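Local coordinates for protein 4-amino-4-deoxychorismate lyase (Legionella pneumophila, PDB 3LUL) that belongs to the class IV aminotransferase family and carries a covalently attached pyridoxal phosphate group in a two-chain assembly, at residues B[71-74]-B[75-78]; B[144-147]-B[148-152]. All coordinates share one frame; numbering follows the deposited sequence.

Contact 1: B[71-74]-B[75-78]; sequences HLIQ and KIQK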
loop_
_atom_site.group_PDB
_atom_site.type_symbol
_atom_site.label_atom_id
_atom_site.label_comp_id
_atom_site.label_asym_id
_atom_site.label_seq_id
_atom_site.Cartn_x
_atom_site.Cartn_y
_atom_site.Cartn_z
ATOM N N HIS B 71 -13.830 -24.922 0.546
ATOM C CA HIS B 71 -12.695 -24.536 -0.319
ATOM C C HIS B 71 -11.348 -24.742 0.336
ATOM O O HIS B 71 -10.428 -25.225 -0.320
ATOM C CB HIS B 71 -12.810 -23.111 -0.819
ATOM C CG HIS B 71 -13.659 -22.979 -2.032
ATOM N ND1 HIS B 71 -14.930 -22.448 -2.001
ATOM C CD2 HIS B 71 -13.425 -23.325 -3.316
ATOM C CE1 HIS B 71 -15.431 -22.447 -3.221
ATOM N NE2 HIS B 71 -14.541 -22.981 -4.036
ATOM N N LEU B 72 -11.237 -24.408 1.616
ATOM C CA LEU B 72 -9.996 -24.624 2.371
ATOM C C LEU B 72 -9.678 -26.110 2.444
ATOM O O LEU B 72 -8.542 -26.521 2.176
ATOM C CB LEU B 72 -10.049 -24.028 3.787
ATOM C CG LEU B 72 -10.306 -22.511 3.927
ATOM C CD1 LEU B 72 -10.531 -22.113 5.410
ATOM C CD2 LEU B 72 -9.124 -21.735 3.321
ATOM N N ILE B 73 -10.692 -26.920 2.749
ATOM C CA ILE B 73 -10.491 -28.371 2.870
ATOM C C ILE B 73 -10.070 -28.949 1.530
ATOM O O ILE B 73 -9.156 -29.771 1.485
ATOM C CB ILE B 73 -11.736 -29.095 3.421
ATOM C CG1 ILE B 73 -12.026 -28.662 4.868
ATOM C CG2 ILE B 73 -11.551 -30.638 3.364
ATOM C CD1 ILE B 73 -10.932 -28.930 5.876
ATOM N N GLN B 74 -10.682 -28.494 0.434
ATOM C CA GLN B 74 -10.372 -29.067 -0.876
ATOM C C GLN B 74 -8.951 -28.734 -1.312
ATOM O O GLN B 74 -8.308 -29.549 -1.959
ATOM C CB GLN B 74 -11.384 -28.659 -1.956
ATOM C CG GLN B 74 -12.771 -29.370 -1.840
ATOM C CD GLN B 74 -12.704 -30.914 -1.664
ATOM O OE1 GLN B 74 -13.269 -31.463 -0.717
ATOM N NE2 GLN B 74 -12.020 -31.605 -2.580
ATOM N N LYS B 75 -8.463 -27.555 -0.915
ATOM C CA LYS B 75 -7.079 -27.148 -1.151
ATOM C C LYS B 75 -6.076 -27.964 -0.350
ATOM O O LYS B 75 -5.079 -28.439 -0.914
ATOM C CB LYS B 75 -6.917 -25.649 -0.884
ATOM C CG LYS B 75 -6.919 -24.853 -2.140
ATOM C CD LYS B 75 -5.510 -24.835 -2.697
ATOM C CE LYS B 75 -5.518 -24.685 -4.174
ATOM N NZ LYS B 75 -4.176 -24.333 -4.678
ATOM N N ILE B 76 -6.340 -28.147 0.944
ATOM C CA ILE B 76 -5.521 -28.985 1.839
ATOM C C ILE B 76 -5.408 -30.424 1.348
ATOM O O ILE B 76 -4.299 -31.002 1.272
ATOM C CB ILE B 76 -6.116 -28.980 3.291
ATOM C CG1 ILE B 76 -5.913 -27.602 3.961
ATOM C CG2 ILE B 76 -5.588 -30.131 4.170
ATOM C CD1 ILE B 76 -6.964 -27.316 5.048
ATOM N N GLN B 77 -6.557 -31.001 1.007
ATOM C CA GLN B 77 -6.611 -32.348 0.449
ATOM C C GLN B 77 -5.874 -32.481 -0.890
ATOM O O GLN B 77 -5.073 -33.419 -1.085
ATOM C CB GLN B 77 -8.068 -32.789 0.307
ATOM C CG GLN B 77 -8.693 -33.133 1.654
ATOM C CD GLN B 77 -10.142 -33.605 1.539
ATOM O OE1 GLN B 77 -10.705 -33.685 0.441
ATOM N NE2 GLN B 77 -10.754 -33.905 2.681
ATOM N N LYS B 78 -6.103 -31.532 -1.798
ATOM C CA LYS B 78 -5.491 -31.599 -3.117
ATOM C C LYS B 78 -3.976 -31.460 -3.021
ATOM O O LYS B 78 -3.251 -32.149 -3.713
ATOM C CB LYS B 78 -6.076 -30.536 -4.031
ATOM C CG LYS B 78 -5.606 -30.621 -5.483
ATOM C CD LYS B 78 -5.665 -29.253 -6.195
ATOM C CE LYS B 78 -7.083 -28.876 -6.634
ATOM N NZ LYS B 78 -7.183 -27.418 -7.023
#

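Contact 2: B[144-147]-B[148-152]; sequences NYLE and AIIAQ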
loop_
_atom_site.group_PDB
_atom_site.type_symbol
_atom_site.label_atom_id
_atom_site.label_comp_id
_atom_site.label_asym_id
_atom_site.label_seq_id
_atom_site.Cartn_x
_atom_site.Cartn_y
_atom_site.Cartn_z
ATOM N N ASN B 144 -1.357 -3.973 0.435
ATOM C CA ASN B 144 -0.483 -2.782 0.362
ATOM C C ASN B 144 0.668 -2.892 1.399
ATOM O O ASN B 144 0.746 -2.102 2.347
ATOM C CB ASN B 144 -1.292 -1.481 0.586
ATOM C CG ASN B 144 -2.372 -1.264 -0.456
ATOM O OD1 ASN B 144 -2.304 -0.327 -1.254
ATOM N ND2 ASN B 144 -3.404 -2.112 -0.432
ATOM N N TYR B 145 1.527 -3.905 1.237
ATOM C CA TYR B 145 2.564 -4.190 2.235
ATOM C C TYR B 145 3.952 -3.663 1.896
ATOM O O TYR B 145 4.919 -4.031 2.565
ATOM C CB TYR B 145 2.586 -5.704 2.597
ATOM C CG TYR B 145 1.696 -5.987 3.843
ATOM C CD1 TYR B 145 0.404 -5.475 3.916
ATOM C CD2 TYR B 145 2.161 -6.726 4.933
ATOM C CE1 TYR B 145 -0.451 -5.700 5.046
ATOM C CE2 TYR B 145 1.326 -6.965 6.077
ATOM C CZ TYR B 145 0.022 -6.443 6.120
ATOM O OH TYR B 145 -0.833 -6.615 7.200
ATOM N N LEU B 146 4.095 -2.799 0.886
ATOM C CA LEU B 146 5.432 -2.278 0.582
ATOM C C LEU B 146 6.109 -1.598 1.768
ATOM O O LEU B 146 7.334 -1.752 1.967
ATOM C CB LEU B 146 5.416 -1.351 -0.628
ATOM C CG LEU B 146 6.751 -0.892 -1.205
ATOM C CD1 LEU B 146 7.786 -2.031 -1.495
ATOM C CD2 LEU B 146 6.486 -0.039 -2.477
ATOM N N GLU B 147 5.313 -0.850 2.547
ATOM C CA GLU B 147 5.831 -0.183 3.728
ATOM C C GLU B 147 6.510 -1.191 4.670
ATOM O O GLU B 147 7.631 -0.946 5.178
ATOM C CB GLU B 147 4.730 0.574 4.448
ATOM C CG GLU B 147 5.252 1.413 5.590
ATOM C CD GLU B 147 4.157 2.092 6.394
ATOM O OE1 GLU B 147 3.104 2.482 5.834
ATOM O OE2 GLU B 147 4.419 2.270 7.593
ATOM N N ALA B 148 5.813 -2.308 4.894
ATOM C CA ALA B 148 6.299 -3.401 5.711
ATOM C C ALA B 148 7.544 -4.036 5.122
ATOM O O ALA B 148 8.483 -4.352 5.842
ATOM C CB ALA B 148 5.209 -4.469 5.923
ATOM N N ILE B 149 7.546 -4.230 3.822
ATOM C CA ILE B 149 8.712 -4.782 3.119
ATOM C C ILE B 149 9.936 -3.894 3.310
ATOM O O ILE B 149 11.005 -4.380 3.677
ATOM C CB ILE B 149 8.417 -4.984 1.589
ATOM C CG1 ILE B 149 7.386 -6.105 1.410
ATOM C CG2 ILE B 149 9.721 -5.309 0.819
ATOM C CD1 ILE B 149 6.809 -6.173 0.005
ATOM N N ILE B 150 9.785 -2.599 3.077
ATOM C CA ILE B 150 10.908 -1.659 3.227
ATOM C C ILE B 150 11.454 -1.693 4.691
ATOM O O ILE B 150 12.660 -1.794 4.912
ATOM C CB ILE B 150 10.484 -0.225 2.803
ATOM C CG1 ILE B 150 10.156 -0.174 1.284
ATOM C CG2 ILE B 150 11.586 0.818 3.196
ATOM C CD1 ILE B 150 9.540 1.156 0.853
ATOM N N ALA B 151 10.539 -1.627 5.657
ATOM C CA ALA B 151 10.868 -1.639 7.079
ATOM C C ALA B 151 11.590 -2.939 7.457
ATOM O O ALA B 151 12.633 -2.921 8.122
ATOM C CB ALA B 151 9.606 -1.445 7.888
ATOM N N GLN B 152 11.095 -4.074 6.982
ATOM C CA GLN B 152 11.786 -5.338 7.254
ATOM C C GLN B 152 13.176 -5.449 6.613
ATOM O O GLN B 152 14.138 -5.901 7.245
ATOM C CB GLN B 152 10.945 -6.543 6.857
ATOM C CG GLN B 152 11.688 -7.853 7.187
ATOM C CD GLN B 152 10.776 -8.967 7.494
ATOM O OE1 GLN B 152 9.850 -9.229 6.753
ATOM N NE2 GLN B 152 11.005 -9.624 8.604
HETATM O O HOH W 1 2.652 -1.998 4.863
#

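Contact 1: B[71-74]-B[75-78]
The flat amide of Gln77 turns one face to Ile73, whose CG2 methyl sits over NE2 at 3.4 Å and less closely over CD. Over the same face, but shifted beyond the oxygen end, comes the amide of Gln74, its plane turned 83° from that of Gln77; Gln74 CD lies 4.0 Å from Gln77 OE1. All this lies on the outer surface of helix 65-78, an amphipathic helix packed on the sheet that holds strands 84-91 and 106-113. Gln77 CG lies beside its own backbone N (chi1 -74°), heading back along the helix, and the extended chain beyond it brings the amide to Ile73. Gln74 and Gln77 suit the exposed side with their polar ends. On the inner side, Leu72 and Ile76 present branched apolar chains to Ile86, and Leu72 also meets Phe110. Lys75 is buried along its aliphatic part, while its NZ makes a weak hydrogen bond to Phe110 O. Ile73 stands between the two sides: its CD1 comes within 4.4 Å of Ile76 CD1, and both residues touch Pro40. Ordinary helical i to i+4 bonds hold the turns, among them Ile76 N to Leu72 O at 3.0 Å. Ile73 O accepts Gln77 N at 2.9 Å with an N-H...O angle of 171°.

Contact 2: B[144-147]-B[148-152]
The first turn of helix 146-157, entered just after the cofactor-bearing lysine at position 141, is joined here to the second. Tyr145 holds the N-cap position, and its carbonyl starts the helical bonding: Tyr145 O accepts Ile149 N at 2.9 Å. Leu146 O takes Ile150 N at 2.8 Å. A water serves the opening turn, donating to Asn144 O and accepting from Ala148 N, each at 3.2 Å. The Tyr145 ring brings CD2 to 3.9 Å from Ala148 CB, a small methyl that meets the ring obliquely, while the phenol OH hydrogen-bonds O3 of the modified residue at 141; the long, flat tyrosine thus spans from helix start to cofactor. Leu146 has CG anti to its backbone N (chi1 -171°), which lays it against Ile150, with Leu146 CG 4.0 Å from Ile150 CD1. Glu147, buried, extends from the helix so that OE2 forms a salt bridge with Arg131 and a hydrogen bond with Trp129, and OE1 bonds Tyr138 OH. At the dimer interface Leu146 N donates to Asn144 OD1 of the second subunit, and the reverse bond pairs Asn144 OD1 here with its Leu146 N. A tyrosine at a helix start touching the cofactor ring's O3 is consistent with the active site of fold-type IV pyridoxal phosphate enzymes.

How the contacts relate
Along the chain the two contacts come in series, and neither nests in nor crosses the other. Each joins successive turns of one helix with no residues in between, so neither closes a loop. Contact 1 comes first, at the end of helix 65-78; the chain then enters strand 84-91 and strand 106-113, against which that helix rests. After strand 122-131, in the second sheet, it passes position 141 and reaches contact 2 at the start of helix 146-157, which lies against strands 122-131 and 162-167 and borders the second subunit. The centres are 30 Å apart and the nearest atoms about 18 Å: contact 1 belongs to a peripheral helix, contact 2 to the cofactor site and dimer interface.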